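Local coordinates for protein Non-ribosomal peptide synthetase (Streptomyces halstedii, PDB 3WV4) that belongs to the AMP-binding enzymes of the ANL clan and forms part of a non-ribosomal peptide synthetase, at residues Leu76-Leu87 / Val109-Val120; Lys209-Phe220 / Pro395-Arg403. All coordinates share one frame; numbering follows the deposited sequence.

Contact 1: Leu76-Leu87 / Val109-Val120; sequences LLNHSQAFSAWL and VAVFYGACRRGV
Ser-80 and Gly-114 mark the closest backbone approach of helices 73-89 and 106-116 of the AMP-binding fold, their CA atoms being 4.3 Å apart where the local helix axes cross at -61°. Gly-114 has no side chain to hold the helices apart, and its CA lies against Ser-80 O. Two knobs-into-holes placements flank this point. Ser-80 enters the hole formed by Val-109, Ala-110, Tyr-113 and Gly-114, with OG against Tyr-113 CB; that hydroxyl donates back to Leu-76 O from above the carbonyl plane, while Ser-80 N reaches the same oxygen from the opposite face. Leu-51 of helix 47-57 packs on Leu-76, Ser-80 and Tyr-113.

Phe-83 fills the second hole, among Ala-110, Val-111, Gly-114 and Ala-115. With CG anti to the backbone N (chi1 -176°), its ring lies across Val-111, whose CA stands 3.6 Å above one face, displaced toward the rim, in a CH-pi contact. Val-111 CG1 touches CE2 of the same ring at 3.7 Å. Farther along, Leu-87 CD1 meets Ala-115 CA and Val-120 CG2.

The polar side belongs to Ser-84 and two arginines. Ser-84 OG donates to Gly-114 O at 2.6 Å and accepts a weak bond from Arg-117 NH1 at 3.0 Å. A bend at chi3 (79°) turns the Arg-117 guanidinium edge toward that hydroxyl, while Gln-81 CG lies 3.7 Å above the plane, over its centre. Arg-118 lays one guanidinium face over Ser-84 CB; its NE forms a salt bridge with Asp-88. Arg-117 NH1 also bonds to Gly-184 O, and Arg-118 NH2 to Glu-186 O.

Ser-84 thus links Arg-117, weakly, to the carbonyl of Gly-114, and the two bonds would restrain rotation of its hydroxyl.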
loop_
_atom_site.group_PDB
_atom_site.type_symbol
_atom_site.label_atom_id
_atom_site.label_comp_id
_atom_site.label_asym_id
_atom_site.label_seq_id
_atom_site.Cartn_x
_atom_site.Cartn_y
_atom_site.Cartn_z
ATOM N N LEU A 76 -16.020 -5.501 -8.499
ATOM C CA LEU A 76 -14.556 -5.355 -8.552
ATOM C C LEU A 76 -13.925 -6.572 -9.183
ATOM O O LEU A 76 -12.987 -6.477 -9.964
ATOM C CB LEU A 76 -13.988 -5.115 -7.144
ATOM C CG LEU A 76 -12.476 -5.137 -7.067
ATOM C CD1 LEU A 76 -11.873 -4.113 -8.000
ATOM C CD2 LEU A 76 -12.054 -4.870 -5.615
ATOM N N LEU A 77 -14.419 -7.739 -8.811
ATOM C CA LEU A 77 -13.865 -8.986 -9.345
ATOM C C LEU A 77 -14.155 -9.089 -10.831
ATOM O O LEU A 77 -13.278 -9.413 -11.586
ATOM C CB LEU A 77 -14.443 -10.209 -8.594
ATOM C CG LEU A 77 -14.096 -11.565 -9.135
ATOM C CD1 LEU A 77 -12.633 -11.894 -8.906
ATOM C CD2 LEU A 77 -14.981 -12.624 -8.470
ATOM N N ASN A 78 -15.382 -8.769 -11.240
ATOM C CA ASN A 78 -15.738 -8.794 -12.654
ATOM C C ASN A 78 -14.775 -7.944 -13.494
ATOM O O ASN A 78 -14.185 -8.433 -14.452
ATOM C CB ASN A 78 -17.178 -8.286 -12.866
ATOM C CG ASN A 78 -18.234 -9.267 -12.364
ATOM O OD1 ASN A 78 -17.947 -10.425 -12.128
ATOM N ND2 ASN A 78 -19.465 -8.767 -12.155
ATOM N N HIS A 79 -14.607 -6.683 -13.092
ATOM C CA HIS A 79 -13.743 -5.757 -13.807
ATOM C C HIS A 79 -12.294 -6.186 -13.752
ATOM O O HIS A 79 -11.580 -6.058 -14.763
ATOM C CB HIS A 79 -13.899 -4.372 -13.250
ATOM C CG HIS A 79 -15.212 -3.740 -13.567
ATOM N ND1 HIS A 79 -15.393 -2.950 -14.684
ATOM C CD2 HIS A 79 -16.414 -3.772 -12.937
ATOM C CE1 HIS A 79 -16.642 -2.505 -14.718
ATOM N NE2 HIS A 79 -17.287 -3.005 -13.685
ATOM N N SER A 80 -11.860 -6.778 -12.643
ATOM C CA SER A 80 -10.492 -7.299 -12.528
ATOM C C SER A 80 -10.251 -8.440 -13.522
ATOM O O SER A 80 -9.288 -8.444 -14.285
ATOM C CB SER A 80 -10.204 -7.732 -11.075
ATOM O OG SER A 80 -10.142 -6.622 -10.190
ATOM N N GLN A 81 -11.176 -9.387 -13.568
ATOM C CA GLN A 81 -11.138 -10.462 -14.597
ATOM C C GLN A 81 -11.109 -9.905 -16.010
ATOM O O GLN A 81 -10.306 -10.336 -16.859
ATOM C CB GLN A 81 -12.371 -11.358 -14.430
ATOM C CG GLN A 81 -12.300 -12.110 -13.120
ATOM C CD GLN A 81 -13.540 -12.950 -12.845
ATOM O OE1 GLN A 81 -14.569 -12.782 -13.477
ATOM N NE2 GLN A 81 -13.427 -13.861 -11.911
ATOM N N ALA A 82 -11.986 -8.929 -16.277
ATOM C CA ALA A 82 -12.029 -8.318 -17.602
ATOM C C ALA A 82 -10.693 -7.687 -17.937
ATOM O O ALA A 82 -10.160 -7.817 -19.059
ATOM C CB ALA A 82 -13.161 -7.302 -17.671
ATOM N N PHE A 83 -10.100 -7.020 -16.953
ATOM C CA PHE A 83 -8.801 -6.409 -17.204
ATOM C C PHE A 83 -7.730 -7.478 -17.451
ATOM O O PHE A 83 -6.859 -7.296 -18.304
ATOM C CB PHE A 83 -8.382 -5.421 -16.107
ATOM C CG PHE A 83 -7.103 -4.742 -16.430
ATOM C CD1 PHE A 83 -7.071 -3.773 -17.433
ATOM C CD2 PHE A 83 -5.930 -5.204 -15.905
ATOM C CE1 PHE A 83 -5.873 -3.201 -17.813
ATOM C CE2 PHE A 83 -4.733 -4.620 -16.252
ATOM C CZ PHE A 83 -4.693 -3.603 -17.212
ATOM N N SER A 84 -7.810 -8.622 -16.743
ATOM C CA SER A 84 -6.913 -9.724 -17.037
ATOM C C SER A 84 -7.061 -10.186 -18.534
ATOM O O SER A 84 -6.066 -10.454 -19.211
ATOM C CB SER A 84 -7.153 -10.893 -16.089
ATOM O OG SER A 84 -6.871 -10.554 -14.736
ATOM N N ALA A 85 -8.293 -10.266 -19.052
ATOM C CA ALA A 85 -8.492 -10.700 -20.439
ATOM C C ALA A 85 -7.897 -9.700 -21.389
ATOM O O ALA A 85 -7.365 -10.061 -22.409
ATOM C CB ALA A 85 -9.957 -10.866 -20.747
ATOM N N TRP A 86 -7.936 -8.428 -21.021
ATOM C CA TRP A 86 -7.281 -7.432 -21.808
ATOM C C TRP A 86 -5.786 -7.652 -21.834
ATOM O O TRP A 86 -5.161 -7.479 -22.870
ATOM C CB TRP A 86 -7.588 -6.057 -21.216
ATOM C CG TRP A 86 -7.141 -4.934 -22.007
ATOM C CD1 TRP A 86 -7.836 -4.304 -22.985
ATOM C CD2 TRP A 86 -5.926 -4.205 -21.828
ATOM N NE1 TRP A 86 -7.099 -3.239 -23.481
ATOM C CE2 TRP A 86 -5.918 -3.155 -22.801
ATOM C CE3 TRP A 86 -4.807 -4.367 -20.994
ATOM C CZ2 TRP A 86 -4.870 -2.252 -22.917
ATOM C CZ3 TRP A 86 -3.759 -3.452 -21.101
ATOM C CH2 TRP A 86 -3.780 -2.427 -22.077
ATOM N N LEU A 87 -5.179 -7.943 -20.681
ATOM C CA LEU A 87 -3.768 -8.261 -20.686
ATOM C C LEU A 87 -3.509 -9.439 -21.612
ATOM O O LEU A 87 -2.616 -9.394 -22.439
ATOM C CB LEU A 87 -3.270 -8.593 -19.274
ATOM C CG LEU A 87 -3.233 -7.393 -18.318
ATOM C CD1 LEU A 87 -2.826 -7.825 -16.924
ATOM C CD2 LEU A 87 -2.290 -6.325 -18.834
ATOM N N VAL A 109 -7.651 -0.064 -9.204
ATOM C CA VAL A 109 -7.659 -1.230 -8.317
ATOM C C VAL A 109 -7.927 -2.504 -9.148
ATOM O O VAL A 109 -7.382 -3.597 -8.860
ATOM C CB VAL A 109 -8.724 -1.049 -7.229
ATOM C CG1 VAL A 109 -8.741 -2.236 -6.264
ATOM C CG2 VAL A 109 -8.449 0.221 -6.436
ATOM N N ALA A 110 -8.742 -2.331 -10.194
ATOM C CA ALA A 110 -9.010 -3.379 -11.163
ATOM C C ALA A 110 -7.787 -3.695 -12.001
ATOM O O ALA A 110 -7.519 -4.885 -12.283
ATOM C CB ALA A 110 -10.198 -2.995 -12.058
ATOM N N VAL A 111 -7.012 -2.660 -12.354
ATOM C CA VAL A 111 -5.746 -2.858 -13.058
ATOM C C VAL A 111 -4.785 -3.655 -12.170
ATOM O O VAL A 111 -4.197 -4.649 -12.578
ATOM C CB VAL A 111 -5.126 -1.537 -13.490
ATOM C CG1 VAL A 111 -3.748 -1.765 -14.058
ATOM C CG2 VAL A 111 -5.999 -0.864 -14.535
ATOM N N PHE A 112 -4.685 -3.253 -10.928
ATOM C CA PHE A 112 -3.842 -3.936 -9.964
ATOM C C PHE A 112 -4.221 -5.416 -9.843
ATOM O O PHE A 112 -3.416 -6.324 -10.060
ATOM C CB PHE A 112 -3.953 -3.196 -8.630
ATOM C CG PHE A 112 -3.273 -3.875 -7.519
ATOM C CD1 PHE A 112 -1.989 -4.293 -7.654
ATOM C CD2 PHE A 112 -3.949 -4.178 -6.352
ATOM C CE1 PHE A 112 -1.339 -4.943 -6.611
ATOM C CE2 PHE A 112 -3.332 -4.869 -5.327
ATOM C CZ PHE A 112 -2.026 -5.233 -5.446
ATOM N N TYR A 113 -5.463 -5.678 -9.524
ATOM C CA TYR A 113 -5.863 -7.072 -9.305
ATOM C C TYR A 113 -5.837 -7.914 -10.566
ATOM O O TYR A 113 -5.412 -9.102 -10.523
ATOM C CB TYR A 113 -7.222 -7.141 -8.648
ATOM C CG TYR A 113 -7.194 -6.912 -7.129
ATOM C CD1 TYR A 113 -6.358 -7.671 -6.290
ATOM C CD2 TYR A 113 -7.988 -5.949 -6.547
ATOM C CE1 TYR A 113 -6.305 -7.443 -4.918
ATOM C CE2 TYR A 113 -7.927 -5.717 -5.182
ATOM C CZ TYR A 113 -7.083 -6.486 -4.382
ATOM O OH TYR A 113 -7.077 -6.305 -3.038
ATOM N N GLY A 114 -6.256 -7.322 -11.699
ATOM C CA GLY A 114 -6.309 -8.088 -12.947
ATOM C C GLY A 114 -4.898 -8.478 -13.338
ATOM O O GLY A 114 -4.659 -9.579 -13.869
ATOM N N ALA A 115 -3.942 -7.578 -13.072
ATOM C CA ALA A 115 -2.539 -7.897 -13.337
ATOM C C ALA A 115 -1.990 -8.966 -12.429
ATOM O O ALA A 115 -1.251 -9.868 -12.868
ATOM C CB ALA A 115 -1.707 -6.678 -13.224
ATOM N N CYS A 116 -2.339 -8.908 -11.165
ATOM C CA CYS A 116 -1.892 -9.954 -10.237
ATOM C C CYS A 116 -2.382 -11.368 -10.663
ATOM O O CYS A 116 -1.605 -12.365 -10.567
ATOM C CB CYS A 116 -2.389 -9.634 -8.831
ATOM S SG CYS A 116 -1.429 -8.333 -8.014
ATOM N N ARG A 117 -3.653 -11.436 -11.113
ATOM C CA ARG A 117 -4.309 -12.690 -11.514
ATOM C C ARG A 117 -3.633 -13.322 -12.727
ATOM O O ARG A 117 -3.940 -14.468 -13.060
ATOM C CB ARG A 117 -5.756 -12.454 -11.917
ATOM C CG ARG A 117 -6.708 -12.158 -10.794
ATOM C CD ARG A 117 -8.109 -11.883 -11.335
ATOM N NE ARG A 117 -8.748 -13.157 -11.657
ATOM C CZ ARG A 117 -8.931 -13.649 -12.880
ATOM N NH1 ARG A 117 -8.568 -12.977 -13.996
ATOM N NH2 ARG A 117 -9.522 -14.841 -12.980
ATOM N N ARG A 118 -2.788 -12.559 -13.417
ATOM C CA ARG A 118 -2.013 -13.067 -14.538
ATOM C C ARG A 118 -0.548 -13.152 -14.257
ATOM O O ARG A 118 0.240 -13.338 -15.171
ATOM C CB ARG A 118 -2.283 -12.220 -15.810
ATOM C CG ARG A 118 -3.705 -12.406 -16.316
ATOM C CD ARG A 118 -3.909 -13.845 -16.814
ATOM N NE ARG A 118 -5.286 -14.152 -17.237
ATOM C CZ ARG A 118 -6.181 -14.821 -16.517
ATOM N NH1 ARG A 118 -5.920 -15.226 -15.277
ATOM N NH2 ARG A 118 -7.379 -15.044 -17.026
ATOM N N GLY A 119 -0.151 -12.970 -13.006
ATOM C CA GLY A 119 1.279 -12.891 -12.677
ATOM C C GLY A 119 1.994 -11.740 -13.315
ATOM O O GLY A 119 3.222 -11.737 -13.408
ATOM N N VAL A 120 1.258 -10.738 -13.759
ATOM C CA VAL A 120 1.882 -9.535 -14.357
ATOM C C VAL A 120 2.229 -8.586 -13.203
ATOM O O VAL A 120 1.534 -8.506 -12.168
ATOM C CB VAL A 120 0.891 -8.903 -15.379
ATOM C CG1 VAL A 120 1.271 -7.507 -15.851
ATOM C CG2 VAL A 120 0.766 -9.823 -16.555
#

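Contact 2: Lys209-Phe220 / Pro395-Arg403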
loop_
_atom_site.group_PDB
_atom_site.type_symbol
_atom_site.label_atom_id
_atom_site.label_comp_id
_atom_site.label_asym_id
_atom_site.label_seq_id
_atom_site.Cartn_x
_atom_site.Cartn_y
_atom_site.Cartn_z
ATOM N N LYS A 209 15.222 3.143 -8.483
ATOM C CA LYS A 209 15.362 2.132 -7.434
ATOM C C LYS A 209 13.988 1.755 -6.934
ATOM O O LYS A 209 13.299 2.585 -6.407
ATOM C CB LYS A 209 16.203 2.700 -6.298
ATOM C CG LYS A 209 16.577 1.633 -5.299
ATOM C CD LYS A 209 17.523 2.097 -4.190
ATOM C CE LYS A 209 16.791 2.871 -3.118
ATOM N NZ LYS A 209 17.727 3.139 -1.982
ATOM N N ALA A 210 13.600 0.505 -7.146
ATOM C CA ALA A 210 12.316 0.012 -6.781
ATOM C C ALA A 210 12.483 -1.191 -5.896
ATOM O O ALA A 210 13.332 -2.046 -6.158
ATOM C CB ALA A 210 11.536 -0.393 -8.021
ATOM N N VAL A 211 11.656 -1.283 -4.873
ATOM C CA VAL A 211 11.556 -2.534 -4.133
ATOM C C VAL A 211 10.698 -3.540 -4.895
ATOM O O VAL A 211 9.636 -3.199 -5.374
ATOM C CB VAL A 211 10.964 -2.282 -2.762
ATOM C CG1 VAL A 211 10.896 -3.575 -1.952
ATOM C CG2 VAL A 211 11.807 -1.224 -2.051
ATOM N N ALA A 212 11.199 -4.759 -5.016
ATOM C CA ALA A 212 10.537 -5.821 -5.716
ATOM C C ALA A 212 9.775 -6.627 -4.746
ATOM O O ALA A 212 10.354 -7.266 -3.856
ATOM C CB ALA A 212 11.534 -6.720 -6.437
ATOM N N CYS A 213 8.461 -6.676 -4.954
ATOM C CA CYS A 213 7.589 -7.243 -3.962
ATOM C C CYS A 213 6.880 -8.436 -4.492
ATOM O O CYS A 213 5.986 -8.297 -5.359
ATOM C CB CYS A 213 6.555 -6.200 -3.507
ATOM S SG CYS A 213 7.248 -4.689 -2.814
ATOM N N PRO A 214 7.203 -9.613 -3.956
ATOM C CA PRO A 214 6.483 -10.790 -4.357
ATOM C C PRO A 214 5.127 -10.896 -3.723
ATOM O O PRO A 214 4.892 -10.347 -2.676
ATOM C CB PRO A 214 7.379 -11.947 -3.860
ATOM C CG PRO A 214 8.716 -11.315 -3.630
ATOM C CD PRO A 214 8.344 -9.959 -3.109
ATOM N N HIS A 215 4.265 -11.691 -4.319
ATOM C CA HIS A 215 2.929 -11.992 -3.746
ATOM C C HIS A 215 2.901 -12.358 -2.289
ATOM O O HIS A 215 2.121 -11.789 -1.508
ATOM C CB HIS A 215 2.289 -13.167 -4.512
ATOM C CG HIS A 215 1.715 -12.765 -5.832
ATOM N ND1 HIS A 215 0.361 -12.577 -6.024
ATOM C CD2 HIS A 215 2.307 -12.483 -7.022
ATOM C CE1 HIS A 215 0.145 -12.213 -7.279
ATOM N NE2 HIS A 215 1.307 -12.139 -7.901
ATOM N N GLN A 216 3.717 -13.309 -1.877
ATOM C CA GLN A 216 3.536 -13.816 -0.508
ATOM C C GLN A 216 3.862 -12.801 0.549
ATOM O O GLN A 216 3.234 -12.782 1.590
ATOM C CB GLN A 216 4.462 -14.970 -0.117
ATOM C CG GLN A 216 5.322 -15.605 -1.132
ATOM C CD GLN A 216 6.157 -16.740 -0.538
ATOM O OE1 GLN A 216 7.335 -16.871 -0.852
ATOM N NE2 GLN A 216 5.553 -17.532 0.314
ATOM N N GLN A 217 4.957 -12.063 0.355
ATOM C CA GLN A 217 5.366 -11.056 1.320
ATOM C C GLN A 217 4.221 -10.031 1.487
ATOM O O GLN A 217 3.931 -9.575 2.593
ATOM C CB GLN A 217 6.619 -10.321 0.856
ATOM C CG GLN A 217 7.929 -11.001 1.162
ATOM C CD GLN A 217 8.383 -11.931 0.057
ATOM O OE1 GLN A 217 7.584 -12.620 -0.558
ATOM N NE2 GLN A 217 9.662 -11.930 -0.212
ATOM N N ILE A 218 3.592 -9.679 0.375
ATOM C CA ILE A 218 2.577 -8.637 0.359
ATOM C C ILE A 218 1.400 -9.107 1.173
ATOM O O ILE A 218 0.961 -8.432 2.072
ATOM C CB ILE A 218 2.130 -8.254 -1.086
ATOM C CG1 ILE A 218 3.250 -7.481 -1.839
ATOM C CG2 ILE A 218 0.926 -7.317 -1.062
ATOM C CD1 ILE A 218 2.928 -7.280 -3.329
ATOM N N VAL A 219 0.929 -10.317 0.899
ATOM C CA VAL A 219 -0.203 -10.856 1.593
ATOM C C VAL A 219 0.157 -11.014 3.029
ATOM O O VAL A 219 -0.639 -10.668 3.921
ATOM C CB VAL A 219 -0.618 -12.192 0.978
ATOM C CG1 VAL A 219 -1.707 -12.889 1.778
ATOM C CG2 VAL A 219 -1.141 -11.956 -0.444
ATOM N N PHE A 220 1.365 -11.512 3.305
ATOM C CA PHE A 220 1.770 -11.684 4.696
ATOM C C PHE A 220 1.768 -10.364 5.428
ATOM O O PHE A 220 1.166 -10.215 6.485
ATOM C CB PHE A 220 3.177 -12.304 4.823
ATOM C CG PHE A 220 3.665 -12.252 6.201
ATOM C CD1 PHE A 220 3.214 -13.172 7.100
ATOM C CD2 PHE A 220 4.417 -11.183 6.652
ATOM C CE1 PHE A 220 3.559 -13.112 8.421
ATOM C CE2 PHE A 220 4.791 -11.115 7.998
ATOM C CZ PHE A 220 4.337 -12.076 8.874
ATOM N N PRO A 395 8.763 -12.768 7.130
ATOM C CA PRO A 395 8.107 -13.092 5.875
ATOM C C PRO A 395 7.554 -11.886 5.141
ATOM O O PRO A 395 6.838 -12.042 4.182
ATOM C CB PRO A 395 6.958 -14.039 6.290
ATOM C CG PRO A 395 7.267 -14.447 7.702
ATOM C CD PRO A 395 8.020 -13.287 8.290
ATOM N N HIS A 396 7.880 -10.698 5.614
ATOM C CA HIS A 396 7.502 -9.413 4.999
ATOM C C HIS A 396 8.710 -8.778 4.312
ATOM O O HIS A 396 8.546 -7.822 3.553
ATOM C CB HIS A 396 6.957 -8.447 6.041
ATOM C CG HIS A 396 7.897 -8.143 7.165
ATOM N ND1 HIS A 396 8.882 -9.013 7.616
ATOM C CD2 HIS A 396 7.948 -7.078 7.992
ATOM C CE1 HIS A 396 9.516 -8.471 8.636
ATOM N NE2 HIS A 396 8.966 -7.300 8.891
ATOM N N VAL A 397 9.923 -9.260 4.649
ATOM C CA VAL A 397 11.130 -8.711 4.045
ATOM C C VAL A 397 11.039 -8.994 2.565
ATOM O O VAL A 397 10.954 -10.148 2.189
ATOM C CB VAL A 397 12.387 -9.367 4.572
ATOM C CG1 VAL A 397 13.578 -8.887 3.698
ATOM C CG2 VAL A 397 12.581 -9.013 6.048
ATOM N N MET A 398 11.047 -7.950 1.745
ATOM C CA MET A 398 10.762 -8.068 0.321
ATOM C C MET A 398 11.980 -8.629 -0.392
ATOM O O MET A 398 12.979 -8.903 0.242
ATOM C CB MET A 398 10.363 -6.681 -0.257
ATOM C CG MET A 398 9.037 -6.156 0.312
ATOM S SD MET A 398 7.609 -7.164 -0.197
ATOM C CE MET A 398 6.488 -6.557 1.099
ATOM N N ALA A 399 11.880 -8.816 -1.693
ATOM C CA ALA A 399 12.874 -9.540 -2.447
ATOM C C ALA A 399 14.138 -8.752 -2.851
ATOM O O ALA A 399 14.891 -9.302 -3.585
ATOM C CB ALA A 399 12.245 -10.095 -3.706
ATOM N N GLY A 400 14.364 -7.521 -2.406
ATOM C CA GLY A 400 15.474 -6.722 -2.888
ATOM C C GLY A 400 14.954 -5.595 -3.781
ATOM O O GLY A 400 13.742 -5.345 -3.836
ATOM N N TYR A 401 15.885 -4.909 -4.457
ATOM C CA TYR A 401 15.570 -3.875 -5.402
ATOM C C TYR A 401 15.561 -4.453 -6.802
ATOM O O TYR A 401 16.339 -5.344 -7.102
ATOM C CB TYR A 401 16.588 -2.740 -5.307
ATOM C CG TYR A 401 16.680 -2.154 -3.915
ATOM C CD1 TYR A 401 15.613 -1.453 -3.368
ATOM C CD2 TYR A 401 17.810 -2.329 -3.139
ATOM C CE1 TYR A 401 15.683 -0.913 -2.091
ATOM C CE2 TYR A 401 17.900 -1.793 -1.857
ATOM C CZ TYR A 401 16.830 -1.081 -1.335
ATOM O OH TYR A 401 16.894 -0.568 -0.037
ATOM N N TRP A 402 14.692 -3.952 -7.667
ATOM C CA TRP A 402 14.554 -4.504 -8.993
ATOM C C TRP A 402 15.870 -4.306 -9.820
ATOM O O TRP A 402 16.326 -3.175 -9.996
ATOM C CB TRP A 402 13.375 -3.821 -9.655
ATOM C CG TRP A 402 13.187 -4.074 -11.104
ATOM C CD1 TRP A 402 13.331 -3.164 -12.108
ATOM C CD2 TRP A 402 12.805 -5.294 -11.717
ATOM N NE1 TRP A 402 13.023 -3.731 -13.318
ATOM C CE2 TRP A 402 12.737 -5.054 -13.110
ATOM C CE3 TRP A 402 12.476 -6.566 -11.231
ATOM C CZ2 TRP A 402 12.371 -6.035 -14.024
ATOM C CZ3 TRP A 402 12.123 -7.571 -12.159
ATOM C CH2 TRP A 402 12.081 -7.289 -13.541
ATOM N N ARG A 403 16.458 -5.426 -10.272
ATOM C CA ARG A 403 17.646 -5.452 -11.141
ATOM C C ARG A 403 18.804 -4.582 -10.650
ATOM O O ARG A 403 19.438 -3.872 -11.433
ATOM C CB ARG A 403 17.265 -5.044 -12.565
ATOM C CG ARG A 403 16.284 -6.015 -13.188
ATOM C CD ARG A 403 16.124 -5.773 -14.669
ATOM N NE ARG A 403 15.264 -6.771 -15.296
ATOM C CZ ARG A 403 14.709 -6.635 -16.493
ATOM N NH1 ARG A 403 14.888 -5.537 -17.215
ATOM N NH2 ARG A 403 13.957 -7.594 -16.961
#
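Val-211 and Tyr-401 face each other as a non-hydrogen-bonded antiparallel pair, a single beta bridge that places the loop 395-403 along strand 210-214, which also pairs with strand 195-200. Between those two strands runs the glycine-, serine- and threonine-rich, P-loop-like turn characteristic of ANL enzymes, and Lys-209 is at its end.

Backbone hydrogen bonds frame the bridge. Trp-402 N donates to Ala-210 O at 2.8 Å, and Ala-212 N to Gly-400 O at 2.9 Å. One step on, Ala-399 N makes a hydrogen bond to Ala-212 O. Gly-400 adopts backbone angles that suit a residue without a side chain.

Aromatic faces take aliphatic carbons at both ends. Lys-209 CD sits 4.0 Å above the centre of the Tyr-401 ring, whose edge receives Ala-210 O; the Tyr-401 hydroxyl is hydrogen-bonded to Glu-344. Pro-395 CB lies over the centre of the Phe-220 ring at 3.7 Å, and His-396 CB comes to the edge of that ring, in its plane.

Apolar packing centres on Met-398. Its chain bends at chi2 (-67°), taking SD from the strand to the helix: the sulfur rests 3.6 Å from Cys-213 CB and 3.5 Å from Gln-217 CB, while Met-398 CB touches Val-211 CG1. Ala-399 CB lies against Pro-214 CG, at the N-cap of helix 215-229.

A single side-chain hydrogen bond spans the segments: Gln-217 NE2 donates to Val-397 O at 3.3 Å, the oxygen lying in the plane of the amide.

How the contacts relate
Contact 1 closes before contact 2 opens along the chain, and the two centres lie about 20 Å apart. They nevertheless touch: Cys-116 O packs on His-215 CE1 at 3.7 Å. Two shared neighbours join them further. Helix 246-258 offers Leu-253 to Tyr-113 of contact 1 and to Ile-218 of contact 2, while His-48 of helix 47-57 meets both Arg-117 and the His-215 ring. Contact 1 joins two helices and the turn that follows the second, its centre about 17 Å from the centre of the chain; contact 2, with its centre about 12 Å from that point, stands closer to the family's P-loop-like turn, which ends at Lys-209.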